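PDB 5G5Y: fructooligosaccharide ABC transporter substrate-binding protein FusA from Streptococcus pneumoniae, which binds short- and long-chain fructooligosaccharides, preferring tetrasaccharides and larger, for import by the FusABC-MsmK ABC transporter, of which it is the solute-binding subunit. Local coordinates for residues 153-156 and 157-161; 400-403 and 404-408; 469-473 and 474-478. All coordinates share one frame; numbering follows the deposited sequence.

Contact 1: residues 153-156 and 157-161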
ATOM      1  N   MET A 153       4.395  29.231  -8.051  1.00 28.35           N
ATOM      2  CA  MET A 153       3.721  27.993  -7.645  1.00 25.16           C
ATOM      3  C   MET A 153       2.398  28.350  -6.939  1.00 23.00           C
ATOM      4  O   MET A 153       2.397  29.186  -6.043  1.00 22.99           O
ATOM      5  CB  MET A 153       4.637  27.188  -6.679  1.00 24.68           C
ATOM      6  CG  MET A 153       4.032  25.878  -6.214  1.00 24.25           C
ATOM      7  SD  MET A 153       4.042  24.719  -7.565  1.00 23.94           S
ATOM      8  CE  MET A 153       5.755  24.162  -7.546  1.00 24.64           C
ATOM      9  N   PRO A 154       1.273  27.727  -7.325  1.00 22.62           N
ATOM     10  CA  PRO A 154       0.011  28.061  -6.640  1.00 22.91           C
ATOM     11  C   PRO A 154       0.038  27.740  -5.163  1.00 23.81           C
ATOM     12  O   PRO A 154       0.636  26.747  -4.777  1.00 26.00           O
ATOM     13  CB  PRO A 154      -1.026  27.186  -7.311  1.00 23.59           C
ATOM     14  CG  PRO A 154      -0.323  26.367  -8.313  1.00 22.78           C
ATOM     15  CD  PRO A 154       1.084  26.793  -8.441  1.00 22.54           C
ATOM     16  N   LYS A 155      -0.596  28.597  -4.372  1.00 24.32           N
ATOM     17  CA  LYS A 155      -0.751  28.405  -2.955  1.00 26.22           C
ATOM     18  C   LYS A 155      -2.175  28.015  -2.543  1.00 23.46           C
ATOM     19  O   LYS A 155      -2.367  27.515  -1.455  1.00 19.55           O
ATOM     20  CB  LYS A 155      -0.398  29.700  -2.216  1.00 29.74           C
ATOM     21  CG  LYS A 155       1.043  30.169  -2.358  1.00 35.72           C
ATOM     22  CD  LYS A 155       1.274  31.364  -1.437  1.00 40.52           C
ATOM     23  CE  LYS A 155       2.561  32.100  -1.754  1.00 45.46           C
ATOM     24  NZ  LYS A 155       2.331  33.156  -2.780  1.00 50.36           N
ATOM     25  N   THR A 156      -3.164  28.342  -3.374  1.00 21.30           N
ATOM     26  CA  THR A 156      -4.571  28.131  -3.094  1.00 21.01           C
ATOM     27  C   THR A 156      -5.215  27.398  -4.266  1.00 19.32           C
ATOM     28  O   THR A 156      -4.680  27.378  -5.388  1.00 18.87           O
ATOM     29  CB  THR A 156      -5.331  29.462  -2.907  1.00 22.45           C
ATOM     30  OG1 THR A 156      -5.511  30.115  -4.185  1.00 21.68           O
ATOM     31  CG2 THR A 156      -4.593  30.393  -1.928  1.00 23.82           C
ATOM     32  N   THR A 157      -6.391  26.836  -4.021  1.00 18.13           N
ATOM     33  CA  THR A 157      -7.153  26.210  -5.082  1.00 18.15           C
ATOM     34  C   THR A 157      -7.537  27.214  -6.193  1.00 19.16           C
ATOM     35  O   THR A 157      -7.545  26.844  -7.373  1.00 18.32           O
ATOM     36  CB  THR A 157      -8.398  25.474  -4.537  1.00 17.70           C
ATOM     37  OG1 THR A 157      -9.196  26.338  -3.723  1.00 18.44           O
ATOM     38  CG2 THR A 157      -7.912  24.276  -3.697  1.00 19.07           C
ATOM     39  N   ASP A 158      -7.837  28.448  -5.813  1.00 20.98           N
ATOM     40  CA  ASP A 158      -8.132  29.503  -6.816  1.00 23.61           C
ATOM     41  C   ASP A 158      -6.892  29.844  -7.660  1.00 22.60           C
ATOM     42  O   ASP A 158      -7.016  29.991  -8.868  1.00 23.63           O
ATOM     43  CB  ASP A 158      -8.725  30.746  -6.156  1.00 27.95           C
ATOM     44  CG  ASP A 158     -10.238  30.642  -5.940  1.00 31.90           C
ATOM     45  OD1 ASP A 158     -10.856  29.609  -6.299  1.00 36.29           O
ATOM     46  OD2 ASP A 158     -10.830  31.610  -5.420  1.00 40.72           O
ATOM     47  N   ASP A 159      -5.701  29.907  -7.043  1.00 22.67           N
ATOM     48  CA  ASP A 159      -4.426  30.045  -7.799  1.00 22.96           C
ATOM     49  C   ASP A 159      -4.219  28.933  -8.784  1.00 21.57           C
ATOM     50  O   ASP A 159      -3.747  29.164  -9.930  1.00 23.28           O
ATOM     51  CB  ASP A 159      -3.176  30.013  -6.900  1.00 25.24           C
ATOM     52  CG  ASP A 159      -3.041  31.201  -5.997  1.00 28.25           C
ATOM     53  OD1 ASP A 159      -3.666  32.250  -6.262  1.00 29.44           O
ATOM     54  OD2 ASP A 159      -2.281  31.070  -4.997  1.00 29.34           O
ATOM     55  N   LEU A 160      -4.553  27.710  -8.372  1.00 20.34           N
ATOM     56  CA  LEU A 160      -4.398  26.564  -9.252  1.00 19.22           C
ATOM     57  C   LEU A 160      -5.271  26.728 -10.486  1.00 18.82           C
ATOM     58  O   LEU A 160      -4.843  26.434 -11.578  1.00 19.05           O
ATOM     59  CB  LEU A 160      -4.746  25.244  -8.538  1.00 19.37           C
ATOM     60  CG  LEU A 160      -4.657  23.964  -9.368  1.00 20.09           C
ATOM     61  CD1 LEU A 160      -3.245  23.731  -9.941  1.00 20.83           C
ATOM     62  CD2 LEU A 160      -5.134  22.771  -8.579  1.00 19.85           C
ATOM     63  N   ILE A 161      -6.510  27.169 -10.317  1.00 20.18           N
ATOM     64  CA  ILE A 161      -7.355  27.393 -11.493  1.00 21.15           C
ATOM     65  C   ILE A 161      -6.643  28.382 -12.478  1.00 21.39           C
ATOM     66  O   ILE A 161      -6.559  28.087 -13.666  1.00 21.50           O
ATOM     67  CB  ILE A 161      -8.740  27.916 -11.108  1.00 20.78           C
ATOM     68  CG1 ILE A 161      -9.548  26.828 -10.390  1.00 21.66           C
ATOM     69  CG2 ILE A 161      -9.505  28.348 -12.357  1.00 21.20           C
ATOM     70  CD1 ILE A 161     -10.807  27.337  -9.717  1.00 22.56           C
TER
HETATM   71  O   HOH W   1       0.535  31.616  -5.994  1.00 41.11           O

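Contact 2: residues 400-403 and 404-408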
ATOM      1  N   ASP A 400      14.864   5.000  -3.666  1.00 20.52           N
ATOM      2  CA  ASP A 400      13.584   5.521  -4.122  1.00 22.51           C
ATOM      3  C   ASP A 400      12.594   5.719  -2.974  1.00 19.67           C
ATOM      4  O   ASP A 400      11.849   6.702  -2.971  1.00 18.34           O
ATOM      5  CB  ASP A 400      12.974   4.714  -5.266  1.00 24.72           C
ATOM      6  CG  ASP A 400      12.731   3.249  -4.927  1.00 28.88           C
ATOM      7  OD1 ASP A 400      13.184   2.739  -3.872  1.00 30.74           O
ATOM      8  OD2 ASP A 400      12.081   2.590  -5.767  1.00 38.01           O
ATOM      9  N   ALA A 401      12.628   4.814  -1.993  1.00 19.74           N
ATOM     10  CA  ALA A 401      11.780   4.956  -0.807  1.00 18.44           C
ATOM     11  C   ALA A 401      12.202   6.150   0.009  1.00 17.76           C
ATOM     12  O   ALA A 401      11.358   6.921   0.486  1.00 16.98           O
ATOM     13  CB  ALA A 401      11.811   3.712   0.046  1.00 18.54           C
ATOM     14  N   LYS A 402      13.513   6.300   0.195  1.00 19.14           N
ATOM     15  CA  LYS A 402      14.044   7.419   0.960  1.00 19.19           C
ATOM     16  C   LYS A 402      13.630   8.740   0.322  1.00 19.38           C
ATOM     17  O   LYS A 402      13.221   9.672   1.017  1.00 17.52           O
ATOM     18  CB  LYS A 402      15.554   7.326   1.094  1.00 21.67           C
ATOM     19  CG  LYS A 402      16.233   8.494   1.796  1.00 25.52           C
ATOM     20  CD  LYS A 402      15.706   8.709   3.205  1.00 31.78           C
ATOM     21  CE  LYS A 402      16.570   9.695   3.990  1.00 36.49           C
ATOM     22  NZ  LYS A 402      15.801  10.263   5.141  1.00 39.98           N
ATOM     23  N   TRP A 403      13.805   8.836  -0.982  1.00 17.57           N
ATOM     24  CA  TRP A 403      13.417  10.033  -1.740  1.00 18.48           C
ATOM     25  C   TRP A 403      11.930  10.386  -1.493  1.00 16.99           C
ATOM     26  O   TRP A 403      11.625  11.503  -1.135  1.00 17.63           O
ATOM     27  CB  TRP A 403      13.671   9.787  -3.204  1.00 19.30           C
ATOM     28  CG  TRP A 403      13.246  10.874  -4.127  1.00 20.88           C
ATOM     29  CD1 TRP A 403      13.934  12.050  -4.415  1.00 22.66           C
ATOM     30  CD2 TRP A 403      12.078  10.885  -4.941  1.00 21.59           C
ATOM     31  NE1 TRP A 403      13.234  12.762  -5.365  1.00 22.64           N
ATOM     32  CE2 TRP A 403      12.091  12.082  -5.684  1.00 22.56           C
ATOM     33  CE3 TRP A 403      11.005  10.002  -5.106  1.00 23.47           C
ATOM     34  CZ2 TRP A 403      11.073  12.402  -6.604  1.00 24.45           C
ATOM     35  CZ3 TRP A 403      10.004  10.328  -5.981  1.00 25.13           C
ATOM     36  CH2 TRP A 403      10.036  11.531  -6.713  1.00 23.53           C
ATOM     37  N   ARG A 404      11.045   9.405  -1.637  1.00 16.03           N
ATOM     38  CA  ARG A 404       9.607   9.613  -1.472  1.00 15.86           C
ATOM     39  C   ARG A 404       9.281   9.999  -0.026  1.00 15.58           C
ATOM     40  O   ARG A 404       8.518  10.914   0.199  1.00 15.13           O
ATOM     41  CB  ARG A 404       8.794   8.384  -1.939  1.00 15.66           C
ATOM     42  CG  ARG A 404       7.344   8.694  -2.195  1.00 15.85           C
ATOM     43  CD  ARG A 404       6.565   7.481  -2.600  1.00 15.95           C
ATOM     44  NE  ARG A 404       5.318   7.931  -3.226  1.00 15.25           N
ATOM     45  CZ  ARG A 404       4.139   8.009  -2.604  1.00 15.28           C
ATOM     46  NH1 ARG A 404       3.979   7.625  -1.343  1.00 15.84           N
ATOM     47  NH2 ARG A 404       3.101   8.451  -3.260  1.00 15.20           N
ATOM     48  N   LEU A 405       9.884   9.319   0.951  1.00 17.52           N
ATOM     49  CA  LEU A 405       9.673   9.645   2.371  1.00 17.28           C
ATOM     50  C   LEU A 405      10.003  11.069   2.683  1.00 17.65           C
ATOM     51  O   LEU A 405       9.283  11.728   3.441  1.00 16.87           O
ATOM     52  CB  LEU A 405      10.543   8.776   3.310  1.00 17.39           C
ATOM     53  CG  LEU A 405      10.028   7.404   3.611  1.00 20.15           C
ATOM     54  CD1 LEU A 405      11.015   6.645   4.507  1.00 22.93           C
ATOM     55  CD2 LEU A 405       8.698   7.481   4.331  1.00 21.48           C
ATOM     56  N   ASP A 406      11.118  11.547   2.142  1.00 16.90           N
ATOM     57  CA  ASP A 406      11.530  12.908   2.409  1.00 16.27           C
ATOM     58  C   ASP A 406      10.547  13.924   1.792  1.00 15.51           C
ATOM     59  O   ASP A 406      10.238  14.906   2.451  1.00 15.31           O
ATOM     60  CB  ASP A 406      12.945  13.145   1.887  1.00 20.33           C
ATOM     61  CG  ASP A 406      14.026  12.418   2.704  1.00 24.02           C
ATOM     62  OD1 ASP A 406      13.776  11.899   3.816  1.00 26.83           O
ATOM     63  OD2 ASP A 406      15.169  12.413   2.209  1.00 29.16           O
ATOM     64  N   LEU A 407      10.005  13.661   0.599  1.00 14.81           N
ATOM     65  CA  LEU A 407       8.948  14.512   0.036  1.00 15.56           C
ATOM     66  C   LEU A 407       7.699  14.523   0.922  1.00 15.29           C
ATOM     67  O   LEU A 407       7.123  15.577   1.193  1.00 15.11           O
ATOM     68  CB  LEU A 407       8.537  14.057  -1.368  1.00 16.11           C
ATOM     69  CG  LEU A 407       9.619  14.142  -2.478  1.00 16.76           C
ATOM     70  CD1 LEU A 407       9.106  13.642  -3.810  1.00 17.81           C
ATOM     71  CD2 LEU A 407      10.115  15.555  -2.626  1.00 18.31           C
ATOM     72  N   ILE A 408       7.280  13.337   1.377  1.00 14.76           N
ATOM     73  CA  ILE A 408       6.122  13.215   2.261  1.00 14.21           C
ATOM     74  C   ILE A 408       6.298  14.082   3.518  1.00 15.10           C
ATOM     75  O   ILE A 408       5.386  14.844   3.904  1.00 13.80           O
ATOM     76  CB  ILE A 408       5.814  11.740   2.581  1.00 13.85           C
ATOM     77  CG1 ILE A 408       5.248  11.064   1.325  1.00 15.02           C
ATOM     78  CG2 ILE A 408       4.857  11.597   3.757  1.00 13.88           C
ATOM     79  CD1 ILE A 408       5.231   9.562   1.407  1.00 15.84           C
TER

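Contact 3: residues 469-473 and 474-478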
ATOM      1  N   GLU A 469     -29.431   7.108  -1.076  1.00 16.19           N
ATOM      2  CA  GLU A 469     -29.073   5.895  -1.793  1.00 17.45           C
ATOM      3  C   GLU A 469     -27.941   5.140  -1.045  1.00 16.92           C
ATOM      4  O   GLU A 469     -27.977   3.934  -0.915  1.00 16.04           O
ATOM      5  CB  GLU A 469     -28.641   6.253  -3.213  1.00 19.88           C
ATOM      6  CG  GLU A 469     -28.926   5.214  -4.205  1.00 25.12           C
ATOM      7  CD  GLU A 469     -30.423   4.895  -4.351  1.00 25.20           C
ATOM      8  OE1 GLU A 469     -31.330   5.709  -4.111  1.00 27.28           O
ATOM      9  OE2 GLU A 469     -30.641   3.809  -4.809  1.00 32.75           O
ATOM     10  N   LEU A 470     -26.974   5.890  -0.521  1.00 15.73           N
ATOM     11  CA  LEU A 470     -25.924   5.306   0.287  1.00 15.94           C
ATOM     12  C   LEU A 470     -26.479   4.618   1.522  1.00 16.41           C
ATOM     13  O   LEU A 470     -26.001   3.546   1.898  1.00 15.75           O
ATOM     14  CB  LEU A 470     -24.880   6.377   0.679  1.00 16.27           C
ATOM     15  CG  LEU A 470     -24.032   6.985  -0.421  1.00 15.93           C
ATOM     16  CD1 LEU A 470     -23.039   7.978   0.174  1.00 16.27           C
ATOM     17  CD2 LEU A 470     -23.299   5.933  -1.208  1.00 17.40           C
ATOM     18  N   GLU A 471     -27.486   5.215   2.147  1.00 17.37           N
ATOM     19  CA  GLU A 471     -28.142   4.574   3.293  1.00 19.00           C
ATOM     20  C   GLU A 471     -28.934   3.348   2.866  1.00 18.99           C
ATOM     21  O   GLU A 471     -28.900   2.352   3.567  1.00 17.76           O
ATOM     22  CB  GLU A 471     -29.025   5.535   4.097  1.00 20.38           C
ATOM     23  CG  GLU A 471     -29.693   4.899   5.320  1.00 23.91           C
ATOM     24  CD  GLU A 471     -28.695   4.164   6.240  1.00 26.77           C
ATOM     25  OE1 GLU A 471     -27.469   4.496   6.218  1.00 26.23           O
ATOM     26  OE2 GLU A 471     -29.107   3.253   6.988  1.00 26.75           O
ATOM     27  N   LYS A 472     -29.607   3.381   1.722  1.00 18.65           N
ATOM     28  CA  LYS A 472     -30.230   2.154   1.223  1.00 19.70           C
ATOM     29  C   LYS A 472     -29.231   1.017   1.021  1.00 20.19           C
ATOM     30  O   LYS A 472     -29.587  -0.153   1.189  1.00 19.39           O
ATOM     31  CB  LYS A 472     -30.981   2.393  -0.074  1.00 20.82           C
ATOM     32  CG  LYS A 472     -32.227   3.249   0.093  1.00 23.51           C
ATOM     33  CD  LYS A 472     -32.705   3.660  -1.285  1.00 27.89           C
ATOM     34  CE  LYS A 472     -33.774   4.721  -1.275  1.00 32.62           C
ATOM     35  NZ  LYS A 472     -34.124   4.996  -2.699  1.00 35.04           N
ATOM     36  N   TYR A 473     -27.998   1.355   0.602  1.00 18.30           N
ATOM     37  CA  TYR A 473     -26.948   0.362   0.472  1.00 18.20           C
ATOM     38  C   TYR A 473     -26.314  -0.060   1.798  1.00 18.51           C
ATOM     39  O   TYR A 473     -25.477  -0.974   1.804  1.00 21.24           O
ATOM     40  CB  TYR A 473     -25.828   0.836  -0.448  1.00 18.06           C
ATOM     41  CG  TYR A 473     -26.157   0.884  -1.916  1.00 19.05           C
ATOM     42  CD1 TYR A 473     -26.767  -0.195  -2.567  1.00 18.85           C
ATOM     43  CD2 TYR A 473     -25.819   1.989  -2.664  1.00 19.06           C
ATOM     44  CE1 TYR A 473     -27.017  -0.154  -3.928  1.00 20.47           C
ATOM     45  CE2 TYR A 473     -26.055   2.038  -4.017  1.00 21.27           C
ATOM     46  CZ  TYR A 473     -26.657   0.965  -4.649  1.00 22.28           C
ATOM     47  OH  TYR A 473     -26.902   1.084  -5.984  1.00 23.11           O
ATOM     48  N   GLY A 474     -26.657   0.602   2.890  1.00 18.22           N
ATOM     49  CA  GLY A 474     -26.255   0.153   4.215  1.00 18.49           C
ATOM     50  C   GLY A 474     -25.146   0.968   4.872  1.00 16.94           C
ATOM     51  O   GLY A 474     -24.438   0.448   5.748  1.00 16.38           O
ATOM     52  N   LEU A 475     -24.982   2.226   4.458  1.00 17.65           N
ATOM     53  CA  LEU A 475     -23.913   3.061   4.997  1.00 17.64           C
ATOM     54  C   LEU A 475     -23.909   3.120   6.529  1.00 18.08           C
ATOM     55  O   LEU A 475     -22.847   2.990   7.142  1.00 16.62           O
ATOM     56  CB  LEU A 475     -23.963   4.478   4.418  1.00 18.18           C
ATOM     57  CG  LEU A 475     -22.850   5.426   4.872  1.00 18.78           C
ATOM     58  CD1 LEU A 475     -21.512   4.854   4.458  1.00 19.67           C
ATOM     59  CD2 LEU A 475     -23.090   6.816   4.306  1.00 19.68           C
ATOM     60  N   SER A 476     -25.066   3.314   7.174  1.00 17.24           N
ATOM     61  CA  SER A 476     -25.051   3.389   8.631  1.00 18.39           C
ATOM     62  C   SER A 476     -24.561   2.096   9.266  1.00 17.74           C
ATOM     63  O   SER A 476     -23.849   2.144  10.254  1.00 18.92           O
ATOM     64  CB  SER A 476     -26.397   3.813   9.226  1.00 19.83           C
ATOM     65  OG  SER A 476     -27.393   2.869   8.933  1.00 21.79           O
ATOM     66  N   ASP A 477     -24.916   0.948   8.706  1.00 19.05           N
ATOM     67  CA  ASP A 477     -24.444  -0.332   9.245  1.00 19.78           C
ATOM     68  C   ASP A 477     -22.948  -0.501   9.048  1.00 18.21           C
ATOM     69  O   ASP A 477     -22.251  -0.986   9.940  1.00 17.94           O
ATOM     70  CB  ASP A 477     -25.179  -1.501   8.600  1.00 22.17           C
ATOM     71  CG  ASP A 477     -26.645  -1.591   9.025  1.00 27.80           C
ATOM     72  OD1 ASP A 477     -27.053  -1.007  10.042  1.00 31.07           O
ATOM     73  OD2 ASP A 477     -27.405  -2.264   8.325  1.00 34.92           O
ATOM     74  N   TYR A 478     -22.494  -0.148   7.858  1.00 16.65           N
ATOM     75  CA  TYR A 478     -21.063  -0.137   7.492  1.00 17.14           C
ATOM     76  C   TYR A 478     -20.225   0.614   8.542  1.00 16.29           C
ATOM     77  O   TYR A 478     -19.255   0.086   9.100  1.00 14.47           O
ATOM     78  CB  TYR A 478     -20.916   0.531   6.116  1.00 17.95           C
ATOM     79  CG  TYR A 478     -19.524   0.497   5.530  1.00 18.76           C
ATOM     80  CD1 TYR A 478     -19.078  -0.638   4.892  1.00 20.50           C
ATOM     81  CD2 TYR A 478     -18.665   1.592   5.599  1.00 21.13           C
ATOM     82  CE1 TYR A 478     -17.831  -0.725   4.346  1.00 20.60           C
ATOM     83  CE2 TYR A 478     -17.383   1.521   5.037  1.00 21.94           C
ATOM     84  CZ  TYR A 478     -16.992   0.349   4.405  1.00 22.30           C
ATOM     85  OH  TYR A 478     -15.772   0.166   3.809  1.00 23.02           O
TER
HETATM   86  O   HOH W   2     -27.623   0.685   7.159  1.00 37.60           O

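Contact 1: residues 153-156 and 157-161
T156 and D159 form a capping box at the start of helix 157-169, with T156 as the N-cap residue. The backbone N-H of D159 points almost straight at T156 OG1, 2.9 Å from N to OG1 with an angle of 169° at the hydrogen. Threonine suits the position because its hydroxyl, held between the backbone N and the carbonyl carbon of its own residue (chi1 74°), accepts one of the first-turn N-H groups, which lack the usual partner four residues back in the helix. The return half is a weak hydrogen bond, T156 N to D159 OD2, 3.3 Å and bent. The same OD2 takes a better bond from K155 N, 3.1 Å away, on its anti lone pair. A negative carboxylate here should also sit well with the positive end of the helix dipole. P154, which has no N-H to satisfy, lays its ring against the first turn, CB 3.6 Å from D159 CB and CG 4.3 Å from L160 CD1; elsewhere it touches I141 of strand 138-142. The regular helical bonding begins with L160 N to T156 O. A water also donates to D159 OD2, at 3.0 Å, and to M153 O.

Contact 2: residues 400-403 and 404-408
W403 and L407, one helical turn apart, meet with a methyl over a ring: L407 CD1 sits above one face of the indole, 3.7 Å from the centroid of the six-membered ring and 15° off its normal, a CH-pi contact. Its nearest ring atom is W403 CZ2, at 3.6 Å. The tryptophan's CG is anti to its N (chi1 176°), which swings the indole along the helix so that L407 CD1 comes to lie over its face, toward the rim; a leucine branch can thus lie on the broad aromatic surface. Both side chains rest on W140 of strand 138-142, and L407 touches M138 as well.

All this lies within helix 399-412, whose i to i+4 backbone bonds include R404 N to D400 O, L405 N to A401 O, D406 N to K402 O and L407 N to W403 O. The helix borders the substrate-binding region: R404 gives its NE to the carbonyl O of W270 and makes a cation-pi contact with that residue, which binds substrate, while its NH1 bonds V135 O. An arginine extended from CG to NE has the length and the several N-H groups for this.

K402 and D406 are likewise spaced by four residues, on an exposed part of the helix. The lysine chain bends at chi2 (58°) and brings NZ within 2.9 Å of D406 OD1, which receives it on the syn lone pair in a salt bridge. Lysine suits its place because its long chain can span the turn to the short aspartate while both remain exposed. The methylene groups of K402 run past the carboxylate, and K402 CE comes within 3.5 Å of D406 OD2.

Contact 3: residues 469-473 and 474-478
Helix 459-472 ends in a Schellman motif at G474, and helix 475-492 starts at once, with the same glycine as its N-cap. Two backbone bonds reach back into the last turn: L475 N to L470 O, 3.1 Å, and G474 N to E471 O, 2.9 Å. In the second the donor stands above the carbonyl plane, 68° out of it, and so is not on a lone pair. G474 has phi 106°, and glycine suits it because it has no CB to crowd the carbonyl O of Y473.

Polar side chains bridge the junction. E471 bends at chi2 (52°) to carry its carboxylate over the start of the second helix, where both oxygens find S476. OE1 takes the backbone N-H of S476 at 2.8 Å on its syn lone pair, and OE2 accepts from S476 OG at 2.6 Å, the hydroxyl approaching on the syn side. Holding both oxygens fixes the rotation of the carboxylate, and its negative charge probably suits the positive helix start. Serine answers with two donors on one small residue. Within the last turn of helix 459-472, K472 NZ also forms a salt bridge with E469 OE1.

Apolar contact is made by the leucines: L470 CB meets L475 CD2 at 4.1 Å, and both side chains touch F220 of strand 218-220, itself a ligand of a calcium ion; D223 of that site is also near L475.

Water-mediated bonding adds one more link from the E471 carboxylate to the second helix, a water donating to E471 OE2 at 3.0 Å and accepting from D477 N.

How the contacts relate
From the N terminus the chain meets the three contacts in series; none nests in or crosses another, and each is local, closing a turn of a few residues. Contact 1 fixes the passage from the loop after helix 143-148 into helix 157-169, beside strand 138-142. Contact 2 lies inside helix 399-412 and turns other side chains to that same strand, so the two share a neighbour although their nearest atoms are about 11 Å apart. Contact 3 joins helix 459-472 to helix 475-492, next to strand 218-220 and a calcium site. The centres of contacts 2 and 3 are about 38 Å apart, on opposite sides of the chain's centre.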